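PDB 4JZA: uncharacterized protein from Legionella longbeachae NSW150, which probably acts as a phosphoinositide phosphatase that removes the 3-phosphate from phosphatidylinositol 3-phosphate. Local coordinates for residues A[670-674]-A[675-679]; A[731-734]-A[735-739]. All blocks are in the same frame, centred on the assembly; numbering follows the deposited sequence.

In the fold
Contacts 1 and 2 follow one another along the C-terminal part of the chain: contact 1 turns it into helix 676-702, and contact 2 is a turn-to-turn contact within helix 731-740. Their centres are 20 Å apart and their nearest atoms about 11 Å, so the two do not touch. Two helices connect them. I702, the last residue of helix 676-702, packs on I733, I736 and L737, while helix 748-761 is touched by side chains of both contacts. A C-X5-R sequence running from the end of strand 545-549 to the first residue of helix 556-574, as in cysteine-dependent phosphatases, probably marks the catalytic loop; neither contact includes any of it.

Contact 1. Residues A[670-674]-A[675-679]; sequences YLLPE and KKLLC
K676 lies along P673 and crosses L672 at about a right angle, so its aliphatic chain packs against two residues of the loop that leads into the helix. Its CB comes first, 3.8 Å from O of P673, with the side chains of K676 and P673 side by side and pointing the same way. One atom further on, CG of K676 meets CD2 of L672. CD faces both neighbours at once, 4.1 Å from CD2 of L672 and 4.1 Å from CD of P673. CE and NZ continue the extended chain. This course follows from the first torsion, which sets CG opposite the backbone N (chi1 171°), and from the extended chain beyond CG. The same side chain also touches E754 and Q758 on helix 748-761.

The backbone beneath is a beta turn over residues 673-676, leading straight into helix 676-702, with K675 at the N-cap position. Two measurements define the turn: the CA atoms of P673 and K676 are 5.6 Å apart, and N of K676 donates to O of P673 at 3.2 Å. The N-H points almost straight at the oxygen (166°), yet the donor stands above the carbonyl plane, 51° out of it. That oxygen has a second partner, a water that donates to it at 2.8 Å and weakly accepts from N of L677, so the water bridges the turn and the first helical turn.

The other methyl of L672, CD1, the branch turned away from the lysine, meets CD1 of L677 at 4.1 Å, again with the side chains crossing at about a right angle. L677 is buried and also leans on E111 of helix 95-116, whose carboxylate accepts a hydrogen bond from N of L672.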
loop_
_atom_site.group_PDB
_atom_site.type_symbol
_atom_site.label_atom_id
_atom_site.label_comp_id
_atom_site.label_asym_id
_atom_site.label_seq_id
_atom_site.Cartn_x
_atom_site.Cartn_y
_atom_site.Cartn_z
ATOM N N TYR A 670 -16.190 -6.369 -13.868
ATOM C CA TYR A 670 -15.743 -5.175 -14.644
ATOM C C TYR A 670 -14.821 -5.485 -15.830
ATOM O O TYR A 670 -14.837 -4.781 -16.830
ATOM C CB TYR A 670 -15.014 -4.114 -13.765
ATOM C CG TYR A 670 -15.922 -3.289 -12.874
ATOM C CD1 TYR A 670 -16.820 -2.360 -13.426
ATOM C CD2 TYR A 670 -15.880 -3.427 -11.484
ATOM C CE1 TYR A 670 -17.672 -1.626 -12.616
ATOM C CE2 TYR A 670 -16.703 -2.684 -10.674
ATOM C CZ TYR A 670 -17.601 -1.791 -11.239
ATOM O OH TYR A 670 -18.444 -1.055 -10.443
ATOM N N LEU A 671 -13.978 -6.495 -15.696
ATOM C CA LEU A 671 -12.973 -6.798 -16.732
ATOM C C LEU A 671 -13.613 -7.056 -18.119
ATOM O O LEU A 671 -14.716 -7.605 -18.222
ATOM C CB LEU A 671 -12.123 -7.985 -16.278
ATOM C CG LEU A 671 -11.501 -7.793 -14.872
ATOM C CD1 LEU A 671 -10.843 -9.079 -14.383
ATOM C CD2 LEU A 671 -10.502 -6.650 -14.894
ATOM N N LEU A 672 -12.950 -6.585 -19.174
ATOM C CA LEU A 672 -13.402 -6.828 -20.539
ATOM C C LEU A 672 -13.092 -8.289 -20.888
ATOM O O LEU A 672 -12.118 -8.845 -20.363
ATOM C CB LEU A 672 -12.703 -5.877 -21.534
ATOM C CG LEU A 672 -13.143 -4.406 -21.513
ATOM C CD1 LEU A 672 -11.981 -3.478 -21.842
ATOM C CD2 LEU A 672 -14.312 -4.117 -22.439
ATOM N N PRO A 673 -13.906 -8.917 -21.771
ATOM C CA PRO A 673 -13.744 -10.325 -22.258
ATOM C C PRO A 673 -12.357 -10.767 -22.851
ATOM O O PRO A 673 -11.458 -9.931 -23.004
ATOM C CB PRO A 673 -14.844 -10.434 -23.348
ATOM C CG PRO A 673 -15.844 -9.359 -23.051
ATOM C CD PRO A 673 -15.062 -8.243 -22.420
ATOM N N GLU A 674 -12.245 -12.034 -23.283
ATOM C CA GLU A 674 -10.931 -12.727 -23.524
ATOM C C GLU A 674 -9.818 -11.870 -24.151
ATOM O O GLU A 674 -8.785 -11.667 -23.503
ATOM C CB GLU A 674 -11.062 -14.065 -24.313
ATOM C CG GLU A 674 -12.212 -14.959 -23.848
ATOM C CD GLU A 674 -12.026 -16.451 -24.128
ATOM O OE1 GLU A 674 -11.021 -17.056 -23.727
ATOM O OE2 GLU A 674 -12.925 -17.064 -24.723
ATOM N N LYS A 675 -10.005 -11.353 -25.367
ATOM C CA LYS A 675 -8.952 -10.550 -25.950
ATOM C C LYS A 675 -9.384 -9.143 -26.297
ATOM O O LYS A 675 -8.718 -8.449 -27.030
ATOM C CB LYS A 675 -8.486 -11.246 -27.189
ATOM C CG LYS A 675 -7.754 -12.538 -26.910
ATOM C CD LYS A 675 -6.285 -12.321 -26.588
ATOM C CE LYS A 675 -5.490 -13.580 -26.967
ATOM N NZ LYS A 675 -4.027 -13.517 -26.652
ATOM N N LYS A 676 -10.498 -8.706 -25.765
ATOM C CA LYS A 676 -11.141 -7.530 -26.296
ATOM C C LYS A 676 -10.306 -6.269 -26.147
ATOM O O LYS A 676 -10.387 -5.375 -26.990
ATOM C CB LYS A 676 -12.500 -7.357 -25.627
ATOM C CG LYS A 676 -13.210 -6.035 -25.943
ATOM C CD LYS A 676 -14.735 -6.167 -25.917
ATOM C CE LYS A 676 -15.419 -4.961 -26.549
ATOM N NZ LYS A 676 -16.888 -5.105 -26.368
ATOM N N LEU A 677 -9.540 -6.191 -25.070
ATOM C CA LEU A 677 -8.787 -4.993 -24.716
ATOM C C LEU A 677 -7.564 -4.845 -25.617
ATOM O O LEU A 677 -7.283 -3.748 -26.141
ATOM C CB LEU A 677 -8.365 -5.026 -23.212
ATOM C CG LEU A 677 -7.427 -3.903 -22.713
ATOM C CD1 LEU A 677 -8.068 -2.505 -22.714
ATOM C CD2 LEU A 677 -6.858 -4.232 -21.352
ATOM N N LEU A 678 -6.841 -5.954 -25.773
ATOM C CA LEU A 678 -5.697 -6.059 -26.677
ATOM C C LEU A 678 -6.064 -5.641 -28.091
ATOM O O LEU A 678 -5.314 -4.927 -28.712
ATOM C CB LEU A 678 -5.174 -7.487 -26.695
ATOM C CG LEU A 678 -4.002 -7.740 -27.651
ATOM C CD1 LEU A 678 -2.759 -7.006 -27.270
ATOM C CD2 LEU A 678 -3.658 -9.199 -27.749
ATOM N N CYS A 679 -7.213 -6.098 -28.580
ATOM C CA CYS A 679 -7.708 -5.715 -29.873
ATOM C C CYS A 679 -8.079 -4.230 -29.915
ATOM O O CYS A 679 -7.805 -3.560 -30.889
ATOM C CB CYS A 679 -8.935 -6.528 -30.268
ATOM S SG CYS A 679 -8.670 -8.319 -30.459
HETATM O O HOH W 1 -9.535 -8.043 -22.327
#

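Contact 2. Residues A[731-734]-A[735-739]; sequences DGIK and QILEL
D731 and Q735, one helical turn apart, are joined twice. In the side-chain bond, NE2 of Q735 donates to OD2 of D731 at 3.0 Å. CG of D731 stands opposite its own N (chi1 -161°), which carries OD2 toward the amide of Q735. The amide nitrogen approaches from above the carboxylate, 40° out of its plane, and the two flat groups are steeply turned against each other, 64° between planes. In the backbone bond beneath it, N of Q735 donates to O of D731 at 2.8 Å.

Three further i to i+4 bonds extend the alpha-helical pattern: I736 N to G732 O (3.0 Å), L737 N to I733 O (2.9 Å) and E738 N to K734 O (2.9 Å). A weak bond from I736 N also reaches I733 O, making that amide bifurcated. On the inward side, CG2 of I733 and CD1 of L737 approach only to 4.5 Å, a loose apolar contact.

The next shell positions this helix within the C-terminal phosphoinositide phosphatase family region. I702 of helix 676-702 packs on I733, I736 and L737, while I756 and V759 of helix 748-761 meet I736 and Q735 respectively.

Because D731 lies in the first turn, its carboxylate lies beside the N-terminal end, where the helix dipole would probably stabilise its negative charge somewhat, and the amide of Q735 adds a neutral donor.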
loop_
_atom_site.group_PDB
_atom_site.type_symbol
_atom_site.label_atom_id
_atom_site.label_comp_id
_atom_site.label_asym_id
_atom_site.label_seq_id
_atom_site.Cartn_x
_atom_site.Cartn_y
_atom_site.Cartn_z
ATOM N N ASP A 731 -16.449 -19.693 -40.922
ATOM C CA ASP A 731 -17.325 -18.835 -40.146
ATOM C C ASP A 731 -16.704 -17.479 -39.829
ATOM O O ASP A 731 -17.424 -16.449 -39.859
ATOM C CB ASP A 731 -17.763 -19.530 -38.849
ATOM C CG ASP A 731 -19.033 -18.890 -38.217
ATOM O OD1 ASP A 731 -20.144 -19.000 -38.855
ATOM O OD2 ASP A 731 -18.897 -18.312 -37.089
ATOM N N GLY A 732 -15.395 -17.476 -39.542
ATOM C CA GLY A 732 -14.651 -16.234 -39.347
ATOM C C GLY A 732 -14.772 -15.237 -40.487
ATOM O O GLY A 732 -14.993 -14.040 -40.277
ATOM N N ILE A 733 -14.697 -15.749 -41.698
ATOM C CA ILE A 733 -14.854 -14.938 -42.858
ATOM C C ILE A 733 -16.291 -14.450 -43.011
ATOM O O ILE A 733 -16.495 -13.283 -43.376
ATOM C CB ILE A 733 -14.441 -15.711 -44.100
ATOM C CG1 ILE A 733 -12.989 -16.163 -44.025
ATOM C CG2 ILE A 733 -14.658 -14.869 -45.350
ATOM C CD1 ILE A 733 -11.983 -15.036 -43.980
ATOM N N LYS A 734 -17.275 -15.319 -42.724
ATOM C CA LYS A 734 -18.696 -14.923 -42.768
ATOM C C LYS A 734 -18.936 -13.787 -41.805
ATOM O O LYS A 734 -19.645 -12.820 -42.124
ATOM C CB LYS A 734 -19.638 -16.068 -42.413
ATOM C CG LYS A 734 -19.679 -17.210 -43.425
ATOM C CD LYS A 734 -20.845 -18.189 -43.204
ATOM C CE LYS A 734 -22.177 -17.452 -42.961
ATOM N NZ LYS A 734 -23.395 -18.245 -43.322
ATOM N N GLN A 735 -18.319 -13.891 -40.638
ATOM C CA GLN A 735 -18.429 -12.862 -39.647
ATOM C C GLN A 735 -17.818 -11.537 -40.021
ATOM O O GLN A 735 -18.313 -10.486 -39.596
ATOM C CB GLN A 735 -17.768 -13.319 -38.379
ATOM C CG GLN A 735 -18.699 -14.185 -37.575
ATOM C CD GLN A 735 -18.131 -14.467 -36.233
ATOM O OE1 GLN A 735 -17.890 -13.534 -35.414
ATOM N NE2 GLN A 735 -17.873 -15.736 -35.984
ATOM N N ILE A 736 -16.729 -11.593 -40.775
ATOM C CA ILE A 736 -16.063 -10.404 -41.235
ATOM C C ILE A 736 -16.858 -9.777 -42.359
ATOM O O ILE A 736 -16.963 -8.590 -42.397
ATOM C CB ILE A 736 -14.599 -10.685 -41.599
ATOM C CG1 ILE A 736 -13.823 -10.992 -40.309
ATOM C CG2 ILE A 736 -13.990 -9.481 -42.270
ATOM C CD1 ILE A 736 -12.495 -11.672 -40.521
ATOM N N LEU A 737 -17.476 -10.551 -43.232
ATOM C CA LEU A 737 -18.510 -9.963 -44.112
ATOM C C LEU A 737 -19.618 -9.283 -43.318
ATOM O O LEU A 737 -19.954 -8.135 -43.603
ATOM C CB LEU A 737 -19.133 -10.999 -45.038
ATOM C CG LEU A 737 -18.158 -11.443 -46.124
ATOM C CD1 LEU A 737 -18.487 -12.858 -46.551
ATOM C CD2 LEU A 737 -18.160 -10.520 -47.337
ATOM N N GLU A 738 -20.190 -9.984 -42.341
ATOM C CA GLU A 738 -21.280 -9.421 -41.542
ATOM C C GLU A 738 -20.888 -8.050 -40.983
ATOM O O GLU A 738 -21.692 -7.130 -40.978
ATOM C CB GLU A 738 -21.695 -10.350 -40.384
ATOM C CG GLU A 738 -22.841 -11.355 -40.613
ATOM C CD GLU A 738 -24.152 -10.753 -41.118
ATOM O OE1 GLU A 738 -25.143 -10.801 -40.361
ATOM O OE2 GLU A 738 -24.227 -10.263 -42.265
ATOM N N LEU A 739 -19.651 -7.914 -40.536
ATOM C CA LEU A 739 -19.200 -6.690 -39.910
ATOM C C LEU A 739 -19.025 -5.596 -40.920
ATOM O O LEU A 739 -19.129 -4.423 -40.563
ATOM C CB LEU A 739 -17.869 -6.895 -39.211
ATOM C CG LEU A 739 -17.972 -7.553 -37.830
ATOM C CD1 LEU A 739 -16.618 -8.064 -37.317
ATOM C CD2 LEU A 739 -18.581 -6.588 -36.826
#